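Long-range contacts in extracellular solute-binding protein, family 5 (PDB 6WM6), which binds EDTA and other aminopolycarboxylates in the periplasm, probably handing them to an ABC transporter for uptake: residues T140-I151 with D201-F209; A468-R477 with P489-A499. One frame throughout, in Å; residues are numbered along the deposited sequence. Where two conformers were deposited one is given.

Interaction 1 of 2, residues T140-I151 with D201-F209; sequences TQNRRDCPECLI and DIAESYNNF. With SO4 (sulfate ion), chain D.
Y206 pushes its ring from helix 202-212 into the fold of chain formed by T140-I151. With CG anti to the backbone N (chi1 -179°), the ring extends away from its own helix, among T140, Q141, C149 and I151. T140 CB makes an off-centre CH-pi contact, 4.1 Å from the Y206 ring centroid; C149 SG makes an oblique sulfur-aromatic contact at 4.5 Å from that centroid, and L150 O sits at the ring edge. At the far end Y206 OH accepts from Q141 NE2 over 3.2 Å and also bonds T64, so this buried hydroxyl is satisfied. The same Q141 nitrogen bonds T140 OG1, itself hydrogen-bonded to F137 O; both partners of NE2 lie near the amide plane, which fixes the amide's rotation.

The disulfide C146-C149, closing a type I turn, lies against the helix with C146 SG 3.5 Å from A203 CA, a closeness that suits alanine's short side chain. One turn on, the N207 amide clasps the loop backbone: ND2 donates to E148 O at 2.9 Å, from above the carbonyl plane, while OD1 accepts from L150 N at 2.9 Å, on a lone pair and nearly straight (168°).

Toward solvent the contact thins. L150, though exposed, lays CG and CD1 across N207, but the E148 side chain offers A203 only its CB, and R143 turns from the helix to donate through NH2 to a sulfate oxygen, O1, at 2.8 Å. The chemistry implies a loop braced internally by its disulfide and tied to the helix by polar bonds at two places, N207 on the loop backbone and the Y206 hydroxyl on Q141.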
loop_
_atom_site.group_PDB
_atom_site.type_symbol
_atom_site.label_atom_id
_atom_site.label_comp_id
_atom_site.label_asym_id
_atom_site.label_seq_id
_atom_site.Cartn_x
_atom_site.Cartn_y
_atom_site.Cartn_z
ATOM N N THR A 140 -10.051 -0.995 19.791
ATOM C CA THR A 140 -10.256 -1.970 18.723
ATOM C C THR A 140 -8.936 -2.482 18.157
ATOM O O THR A 140 -8.896 -3.581 17.597
ATOM C CB THR A 140 -11.109 -1.428 17.558
ATOM O OG1 THR A 140 -10.394 -0.424 16.815
ATOM C CG2 THR A 140 -12.442 -0.880 18.044
ATOM N N GLN A 141 -7.860 -1.691 18.250
ATOM C CA GLN A 141 -6.608 -2.000 17.568
ATOM C C GLN A 141 -5.520 -2.555 18.472
ATOM O O GLN A 141 -4.486 -2.986 17.946
ATOM C CB GLN A 141 -6.050 -0.741 16.890
ATOM C CG GLN A 141 -6.962 -0.079 15.868
ATOM C CD GLN A 141 -7.356 -1.000 14.733
ATOM O OE1 GLN A 141 -6.515 -1.416 13.916
ATOM N NE2 GLN A 141 -8.631 -1.349 14.678
ATOM N N ASN A 142 -5.691 -2.523 19.785
ATOM C CA ASN A 142 -4.562 -2.773 20.696
ATOM C C ASN A 142 -4.375 -4.235 21.079
ATOM O O ASN A 142 -3.482 -4.524 21.882
ATOM C CB ASN A 142 -4.632 -1.878 21.938
ATOM C CG ASN A 142 -5.747 -2.248 22.896
ATOM O OD1 ASN A 142 -6.303 -3.349 22.848
ATOM N ND2 ASN A 142 -6.065 -1.335 23.793
ATOM N N ARG A 143 -5.189 -5.148 20.542
ATOM C CA ARG A 143 -5.062 -6.590 20.739
ATOM C C ARG A 143 -5.499 -7.054 22.123
ATOM O O ARG A 143 -5.553 -8.265 22.378
ATOM C CB ARG A 143 -3.610 -7.047 20.515
ATOM C CG ARG A 143 -3.034 -6.739 19.149
ATOM C CD ARG A 143 -3.664 -7.603 18.081
ATOM N NE ARG A 143 -2.933 -7.588 16.811
ATOM C CZ ARG A 143 -3.395 -8.137 15.693
ATOM N NH1 ARG A 143 -4.579 -8.746 15.704
ATOM N NH2 ARG A 143 -2.692 -8.093 14.573
ATOM N N ARG A 144 -5.815 -6.129 23.027
ATOM C CA ARG A 144 -6.126 -6.490 24.410
ATOM C C ARG A 144 -7.580 -6.249 24.782
ATOM O O ARG A 144 -8.249 -7.165 25.273
ATOM C CB ARG A 144 -5.221 -5.710 25.373
ATOM C CG ARG A 144 -3.757 -6.049 25.239
ATOM C CD ARG A 144 -2.916 -5.318 26.274
ATOM N NE ARG A 144 -3.038 -3.862 26.164
ATOM C CZ ARG A 144 -2.278 -3.101 25.373
ATOM N NH1 ARG A 144 -1.361 -3.655 24.593
ATOM N NH2 ARG A 144 -2.466 -1.797 25.358
ATOM N N ASP A 145 -8.098 -5.043 24.556
ATOM C CA ASP A 145 -9.443 -4.705 25.011
ATOM C C ASP A 145 -10.552 -5.288 24.139
ATOM O O ASP A 145 -11.700 -5.345 24.594
ATOM C CB ASP A 145 -9.579 -3.177 25.103
ATOM C CG ASP A 145 -8.812 -2.592 26.279
ATOM O OD1 ASP A 145 -9.223 -2.839 27.434
ATOM O OD2 ASP A 145 -7.794 -1.901 26.072
ATOM N N CYS A 146 -10.249 -5.732 22.922
ATOM C CA CYS A 146 -11.246 -6.310 22.014
ATOM C C CYS A 146 -10.592 -7.432 21.222
ATOM O O CYS A 146 -10.351 -7.307 20.017
ATOM C CB CYS A 146 -11.813 -5.251 21.057
ATOM S SG CYS A 146 -13.005 -5.922 19.806
ATOM N N PRO A 147 -10.308 -8.565 21.866
ATOM C CA PRO A 147 -9.620 -9.651 21.144
ATOM C C PRO A 147 -10.415 -10.196 19.968
ATOM O O PRO A 147 -9.836 -10.849 19.094
ATOM C CB PRO A 147 -9.398 -10.725 22.223
ATOM C CG PRO A 147 -9.699 -10.052 23.535
ATOM C CD PRO A 147 -10.672 -8.955 23.241
ATOM N N GLU A 148 -11.725 -9.948 19.919
ATOM C CA GLU A 148 -12.564 -10.435 18.838
ATOM C C GLU A 148 -12.670 -9.457 17.669
ATOM O O GLU A 148 -13.265 -9.806 16.641
ATOM C CB GLU A 148 -13.973 -10.732 19.380
ATOM C CG GLU A 148 -13.991 -11.705 20.554
ATOM C CD GLU A 148 -13.552 -13.104 20.164
ATOM O OE1 GLU A 148 -13.479 -13.393 18.950
ATOM O OE2 GLU A 148 -13.279 -13.916 21.076
ATOM N N CYS A 149 -12.106 -8.259 17.784
ATOM C CA CYS A 149 -12.120 -7.325 16.667
ATOM C C CYS A 149 -11.250 -7.874 15.544
ATOM O O CYS A 149 -10.075 -8.199 15.763
ATOM C CB CYS A 149 -11.584 -5.955 17.094
ATOM S SG CYS A 149 -12.729 -4.906 18.033
ATOM N N LEU A 150 -11.811 -7.954 14.337
ATOM C CA LEU A 150 -11.139 -8.583 13.205
ATOM C C LEU A 150 -10.377 -7.512 12.439
ATOM O O LEU A 150 -10.791 -7.039 11.383
ATOM C CB LEU A 150 -12.156 -9.277 12.313
ATOM C CG LEU A 150 -13.044 -10.296 13.040
ATOM C CD1 LEU A 150 -14.283 -10.596 12.214
ATOM C CD2 LEU A 150 -12.265 -11.569 13.339
ATOM N N ILE A 151 -9.212 -7.140 12.989
ATOM C CA ILE A 151 -8.440 -6.013 12.477
ATOM C C ILE A 151 -7.454 -6.480 11.420
ATOM O O ILE A 151 -7.075 -7.661 11.356
ATOM C CB ILE A 151 -7.723 -5.231 13.586
ATOM C CG1 ILE A 151 -6.480 -5.980 14.094
ATOM C CG2 ILE A 151 -8.670 -4.931 14.737
ATOM C CD1 ILE A 151 -5.657 -5.176 15.090
ATOM N N ASP A 201 -21.440 -4.275 22.041
ATOM C CA ASP A 201 -20.121 -4.121 22.631
ATOM C C ASP A 201 -19.110 -3.789 21.531
ATOM O O ASP A 201 -19.442 -3.720 20.344
ATOM C CB ASP A 201 -19.739 -5.366 23.430
ATOM C CG ASP A 201 -19.566 -6.600 22.565
ATOM O OD1 ASP A 201 -19.471 -6.476 21.327
ATOM O OD2 ASP A 201 -19.525 -7.712 23.132
ATOM N N ILE A 202 -17.857 -3.586 21.931
ATOM C CA ILE A 202 -16.874 -3.029 20.999
ATOM C C ILE A 202 -16.682 -3.948 19.801
ATOM O O ILE A 202 -16.626 -3.487 18.660
ATOM C CB ILE A 202 -15.565 -2.705 21.743
ATOM C CG1 ILE A 202 -15.841 -1.592 22.763
ATOM C CG2 ILE A 202 -14.473 -2.278 20.759
ATOM C CD1 ILE A 202 -14.613 -0.902 23.305
ATOM N N ALA A 203 -16.596 -5.254 20.022
ATOM C CA ALA A 203 -16.381 -6.156 18.892
ATOM C C ALA A 203 -17.564 -6.134 17.943
ATOM O O ALA A 203 -17.394 -6.097 16.719
ATOM C CB ALA A 203 -16.135 -7.581 19.392
ATOM N N GLU A 204 -18.779 -6.169 18.490
ATOM C CA GLU A 204 -19.972 -6.126 17.656
ATOM C C GLU A 204 -20.014 -4.848 16.828
ATOM O O GLU A 204 -20.290 -4.882 15.625
ATOM C CB GLU A 204 -21.208 -6.234 18.565
ATOM C CG GLU A 204 -22.551 -5.950 17.906
ATOM C CD GLU A 204 -22.970 -7.021 16.919
ATOM O OE1 GLU A 204 -23.768 -6.708 16.008
ATOM O OE2 GLU A 204 -22.502 -8.173 17.050
ATOM N N SER A 205 -19.739 -3.704 17.456
ATOM C CA SER A 205 -19.842 -2.438 16.741
ATOM C C SER A 205 -18.757 -2.295 15.681
ATOM O O SER A 205 -19.015 -1.725 14.615
ATOM C CB SER A 205 -19.815 -1.266 17.723
ATOM O OG SER A 205 -18.565 -1.167 18.381
ATOM N N TYR A 206 -17.561 -2.813 15.944
ATOM C CA TYR A 206 -16.468 -2.737 14.985
ATOM C C TYR A 206 -16.657 -3.726 13.844
ATOM O O TYR A 206 -16.495 -3.370 12.653
ATOM C CB TYR A 206 -15.153 -2.980 15.724
ATOM C CG TYR A 206 -13.922 -2.902 14.858
ATOM C CD1 TYR A 206 -13.292 -1.686 14.618
ATOM C CD2 TYR A 206 -13.385 -4.046 14.270
ATOM C CE1 TYR A 206 -12.141 -1.617 13.831
ATOM C CE2 TYR A 206 -12.252 -3.978 13.490
ATOM C CZ TYR A 206 -11.640 -2.758 13.271
ATOM O OH TYR A 206 -10.504 -2.732 12.494
ATOM N N ASN A 207 -16.988 -4.972 14.182
ATOM C CA ASN A 207 -17.098 -6.024 13.185
ATOM C C ASN A 207 -18.399 -5.953 12.389
ATOM O O ASN A 207 -18.436 -6.433 11.250
ATOM C CB ASN A 207 -17.024 -7.404 13.862
ATOM C CG ASN A 207 -15.666 -7.714 14.441
ATOM O OD1 ASN A 207 -14.640 -7.208 13.994
ATOM N ND2 ASN A 207 -15.640 -8.585 15.437
ATOM N N ASN A 208 -19.468 -5.389 12.953
ATOM C CA ASN A 208 -20.771 -5.362 12.299
ATOM C C ASN A 208 -21.170 -3.941 11.917
ATOM O O ASN A 208 -21.097 -3.588 10.743
ATOM C CB ASN A 208 -21.810 -6.060 13.181
ATOM C CG ASN A 208 -21.406 -7.488 13.521
ATOM O OD1 ASN A 208 -21.427 -7.893 14.683
ATOM N ND2 ASN A 208 -21.009 -8.248 12.508
ATOM N N PHE A 209 -21.558 -3.100 12.876
ATOM C CA PHE A 209 -22.010 -1.744 12.555
ATOM C C PHE A 209 -21.048 -0.995 11.635
ATOM O O PHE A 209 -21.456 -0.497 10.581
ATOM C CB PHE A 209 -22.244 -0.964 13.854
ATOM C CG PHE A 209 -22.556 0.488 13.655
ATOM C CD1 PHE A 209 -23.729 0.888 13.000
ATOM C CD2 PHE A 209 -21.697 1.463 14.137
ATOM C CE1 PHE A 209 -24.003 2.238 12.835
ATOM C CE2 PHE A 209 -21.978 2.820 13.963
ATOM C CZ PHE A 209 -23.138 3.195 13.311
HETATM S S SO4 D . 0.917 -6.062 14.298
HETATM O O1 SO4 D . -0.507 -6.419 14.433
HETATM O O2 SO4 D . 1.034 -4.774 13.609
HETATM O O3 SO4 D . 1.616 -7.044 13.470
HETATM O O4 SO4 D . 1.528 -5.966 15.618
#

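Interaction 2 of 2, residues A468-R477 with P489-A499; sequences AVKAGQIFLR and PKIEEIIGKAA. With SO4 (sulfate ion), chain D.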
loop_
_atom_site.group_PDB
_atom_site.type_symbol
_atom_site.label_atom_id
_atom_site.label_comp_id
_atom_site.label_asym_id
_atom_site.label_seq_id
_atom_site.Cartn_x
_atom_site.Cartn_y
_atom_site.Cartn_z
ATOM N N ALA A 468 10.508 0.093 9.026
ATOM C CA ALA A 468 10.629 -0.893 10.092
ATOM C C ALA A 468 9.277 -1.458 10.487
ATOM O O ALA A 468 9.201 -2.608 10.931
ATOM C CB ALA A 468 11.298 -0.277 11.315
ATOM N N VAL A 469 8.209 -0.661 10.356
ATOM C CA VAL A 469 6.863 -1.147 10.655
ATOM C C VAL A 469 6.429 -2.151 9.601
ATOM O O VAL A 469 5.947 -3.246 9.915
ATOM C CB VAL A 469 5.877 0.022 10.797
ATOM C CG1 VAL A 469 4.443 -0.523 10.995
ATOM C CG2 VAL A 469 6.283 0.908 11.973
ATOM N N LYS A 470 6.651 -1.822 8.329
ATOM C CA LYS A 470 6.298 -2.763 7.273
ATOM C C LYS A 470 7.089 -4.048 7.411
ATOM O O LYS A 470 6.548 -5.154 7.251
ATOM C CB LYS A 470 6.547 -2.142 5.897
ATOM C CG LYS A 470 6.305 -3.072 4.704
ATOM C CD LYS A 470 4.853 -3.458 4.626
ATOM C CE LYS A 470 4.558 -4.277 3.374
ATOM N NZ LYS A 470 3.111 -4.472 3.249
ATOM N N ALA A 471 8.376 -3.934 7.720
ATOM C CA ALA A 471 9.218 -5.118 7.808
ATOM C C ALA A 471 8.720 -6.081 8.863
ATOM O O ALA A 471 8.818 -7.305 8.682
ATOM C CB ALA A 471 10.656 -4.689 8.095
ATOM N N GLY A 472 8.171 -5.563 9.964
ATOM C CA GLY A 472 7.627 -6.411 11.009
ATOM C C GLY A 472 6.423 -7.215 10.574
ATOM O O GLY A 472 6.044 -8.170 11.281
ATOM N N GLN A 473 5.809 -6.880 9.452
ATOM C CA GLN A 473 4.674 -7.631 8.903
ATOM C C GLN A 473 5.071 -8.685 7.900
ATOM O O GLN A 473 4.243 -9.557 7.582
ATOM C CB GLN A 473 3.749 -6.677 8.139
ATOM C CG GLN A 473 3.117 -5.632 8.964
ATOM C CD GLN A 473 2.220 -6.232 10.011
ATOM O OE1 GLN A 473 1.264 -6.939 9.689
ATOM N NE2 GLN A 473 2.537 -5.977 11.273
ATOM N N ILE A 474 6.304 -8.672 7.422
ATOM C CA ILE A 474 6.746 -9.492 6.308
ATOM C C ILE A 474 7.790 -10.516 6.734
ATOM O O ILE A 474 7.814 -11.627 6.207
ATOM C CB ILE A 474 7.329 -8.611 5.172
ATOM C CG1 ILE A 474 6.260 -7.787 4.484
ATOM C CG2 ILE A 474 8.069 -9.502 4.146
ATOM C CD1 ILE A 474 6.872 -6.814 3.480
ATOM N N PHE A 475 8.728 -10.150 7.609
ATOM C CA PHE A 475 9.960 -10.911 7.781
ATOM C C PHE A 475 10.003 -11.711 9.073
ATOM O O PHE A 475 10.987 -12.409 9.306
ATOM C CB PHE A 475 11.197 -10.005 7.690
ATOM C CG PHE A 475 11.347 -9.332 6.355
ATOM C CD1 PHE A 475 11.979 -9.988 5.295
ATOM C CD2 PHE A 475 10.881 -8.050 6.131
ATOM C CE1 PHE A 475 12.113 -9.378 4.063
ATOM C CE2 PHE A 475 11.007 -7.444 4.905
ATOM C CZ PHE A 475 11.608 -8.120 3.861
ATOM N N LEU A 476 8.980 -11.622 9.903
ATOM C CA LEU A 476 8.981 -12.309 11.192
ATOM C C LEU A 476 8.353 -13.679 11.026
ATOM O O LEU A 476 7.451 -13.885 10.200
ATOM C CB LEU A 476 8.206 -11.493 12.225
ATOM C CG LEU A 476 8.954 -10.406 13.010
ATOM C CD1 LEU A 476 9.852 -9.556 12.146
ATOM C CD2 LEU A 476 7.955 -9.524 13.749
ATOM N N ARG A 477 8.849 -14.636 11.795
ATOM C CA ARG A 477 8.171 -15.919 11.854
ATOM C C ARG A 477 6.720 -15.677 12.275
ATOM O O ARG A 477 6.427 -14.815 13.111
ATOM C CB ARG A 477 8.856 -16.829 12.868
ATOM C CG ARG A 477 10.266 -17.222 12.505
ATOM C CD ARG A 477 10.997 -17.748 13.732
ATOM N NE ARG A 477 11.447 -16.667 14.608
ATOM C CZ ARG A 477 12.111 -16.855 15.745
ATOM N NH1 ARG A 477 12.400 -18.083 16.153
ATOM N NH2 ARG A 477 12.483 -15.813 16.475
ATOM N N PRO A 489 16.021 -15.170 13.948
ATOM C CA PRO A 489 15.851 -14.307 15.127
ATOM C C PRO A 489 16.670 -13.029 15.062
ATOM O O PRO A 489 16.263 -12.026 15.657
ATOM C CB PRO A 489 16.270 -15.208 16.295
ATOM C CG PRO A 489 16.047 -16.604 15.779
ATOM C CD PRO A 489 16.397 -16.548 14.316
ATOM N N LYS A 490 17.815 -13.031 14.381
ATOM C CA LYS A 490 18.611 -11.806 14.270
ATOM C C LYS A 490 17.897 -10.745 13.437
ATOM O O LYS A 490 17.896 -9.562 13.802
ATOM C CB LYS A 490 19.983 -12.138 13.684
ATOM C CG LYS A 490 20.947 -10.965 13.575
ATOM C CD LYS A 490 21.176 -10.275 14.913
ATOM C CE LYS A 490 22.290 -9.236 14.810
ATOM N NZ LYS A 490 22.540 -8.536 16.102
ATOM N N ILE A 491 17.278 -11.144 12.323
ATOM C CA ILE A 491 16.469 -10.207 11.547
ATOM C C ILE A 491 15.369 -9.626 12.417
ATOM O O ILE A 491 15.107 -8.411 12.386
ATOM C CB ILE A 491 15.909 -10.895 10.298
ATOM C CG1 ILE A 491 17.047 -11.150 9.295
ATOM C CG2 ILE A 491 14.780 -10.044 9.671
ATOM C CD1 ILE A 491 16.612 -11.885 8.056
ATOM N N GLU A 492 14.700 -10.480 13.207
ATOM C CA GLU A 492 13.591 -10.000 14.027
ATOM C C GLU A 492 14.085 -9.023 15.090
ATOM O O GLU A 492 13.441 -8.005 15.351
ATOM C CB GLU A 492 12.865 -11.196 14.656
ATOM C CG GLU A 492 12.383 -12.165 13.607
ATOM C CD GLU A 492 11.455 -13.230 14.145
ATOM O OE1 GLU A 492 10.990 -13.099 15.295
ATOM O OE2 GLU A 492 11.194 -14.191 13.400
ATOM N N GLU A 493 15.226 -9.314 15.702
ATOM C CA GLU A 493 15.794 -8.426 16.707
ATOM C C GLU A 493 16.127 -7.071 16.094
ATOM O O GLU A 493 15.849 -6.017 16.690
ATOM C CB GLU A 493 17.033 -9.072 17.315
ATOM C CG GLU A 493 17.842 -8.186 18.251
ATOM C CD GLU A 493 19.130 -8.856 18.707
ATOM O OE1 GLU A 493 19.530 -9.869 18.091
ATOM O OE2 GLU A 493 19.738 -8.373 19.684
ATOM N N ILE A 494 16.730 -7.074 14.905
ATOM C CA ILE A 494 17.079 -5.827 14.242
ATOM C C ILE A 494 15.838 -5.013 13.919
ATOM O O ILE A 494 15.813 -3.794 14.136
ATOM C CB ILE A 494 17.887 -6.118 12.966
ATOM C CG1 ILE A 494 19.264 -6.699 13.291
ATOM C CG2 ILE A 494 18.046 -4.833 12.138
ATOM C CD1 ILE A 494 19.879 -7.444 12.138
ATOM N N ILE A 495 14.793 -5.666 13.404
ATOM C CA ILE A 495 13.565 -4.955 13.068
ATOM C C ILE A 495 12.967 -4.316 14.316
ATOM O O ILE A 495 12.512 -3.170 14.279
ATOM C CB ILE A 495 12.573 -5.902 12.354
ATOM C CG1 ILE A 495 13.077 -6.254 10.960
ATOM C CG2 ILE A 495 11.178 -5.283 12.326
ATOM C CD1 ILE A 495 12.309 -7.377 10.271
ATOM N N GLY A 496 13.017 -5.021 15.447
ATOM C CA GLY A 496 12.476 -4.471 16.676
ATOM C C GLY A 496 13.262 -3.263 17.157
ATOM O O GLY A 496 12.681 -2.255 17.587
ATOM N N LYS A 497 14.594 -3.325 17.064
ATOM C CA LYS A 497 15.398 -2.160 17.424
ATOM C C LYS A 497 15.121 -0.996 16.483
ATOM O O LYS A 497 15.022 0.157 16.913
ATOM C CB LYS A 497 16.885 -2.515 17.403
ATOM C CG LYS A 497 17.289 -3.406 18.566
ATOM C CD LYS A 497 18.735 -3.853 18.470
ATOM C CE LYS A 497 19.117 -4.708 19.671
ATOM N NZ LYS A 497 20.524 -5.187 19.581
ATOM N N ALA A 498 14.929 -1.277 15.196
ATOM C CA ALA A 498 14.660 -0.213 14.247
ATOM C C ALA A 498 13.304 0.438 14.517
ATOM O O ALA A 498 13.143 1.655 14.355
ATOM C CB ALA A 498 14.700 -0.773 12.822
ATOM N N ALA A 499 12.318 -0.349 14.939
ATOM C CA ALA A 499 10.990 0.179 15.226
ATOM C C ALA A 499 10.949 0.986 16.509
ATOM O O ALA A 499 9.975 1.712 16.735
ATOM C CB ALA A 499 9.987 -0.973 15.277
HETATM S S SO4 D . 0.917 -6.062 14.298
HETATM O O1 SO4 D . -0.507 -6.419 14.433
HETATM O O2 SO4 D . 1.034 -4.774 13.609
HETATM O O3 SO4 D . 1.616 -7.044 13.470
HETATM O O4 SO4 D . 1.528 -5.966 15.618
HETATM O O HOH W 1 12.350 -14.344 10.829
HETATM O O HOH W 2 7.956 -14.029 15.306
#
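I495 overlaps the flank of helix 467-474 with both its branches. CG2, anti to the backbone N, rests 3.6 Å from A468 O and beside G472 N; CD1 reaches A471 CB, F475 CB and L476 CD1. Further along, alanine meets alanine, A468 CB lying 3.8 Å from A498 CB, small residues that suit an axis separation of 8.9 Å.

At the other end the carboxylate of E492 holds R477. OE2 accepts from R477 N at 2.9 Å, almost straight (177°), and forms a salt bridge with R477 NE at 2.8 Å, the two donors coming from opposite faces of the carboxylate plane; R477 NH2 adds a weak bond to E492 OE1 (3.3 Å). A water joins OE2 to F475 O, and P489 CG covers one face of the guanidinium. The aliphatic part of E492 also packs on L476, CG to CG 3.9 Å. Were E492 an alanine, R477 N and the guanidinium would probably lose their shared acceptor and the arginine be freed to swing away.

Helices 468-474 and 489-499 cross at -150°, an antiparallel pair joined by an irregular connection, with an apolar seam closed at one end by a salt bridge.

In the fold
Both segments of interaction 1 precede those of interaction 2 in the sequence, and the centres of the two contacts lie 26 Å apart with nearest atoms about 6 Å from each other, without touching. They share no helix: interaction 1 joins the end of helix 131-141 and its following loop to helix 202-212, whereas interaction 2 pairs helices 467-474 and 489-499. A sulfate, probably from the crystallisation liquor, spans the gap, bonded by R143 from 140-151 and Q473 from 468-477, with the backbone nitrogens of S154 and Y155 also donating. V469 touches Y155 as well, so parts of the chain more than 300 residues apart become neighbours in this solute-binding protein.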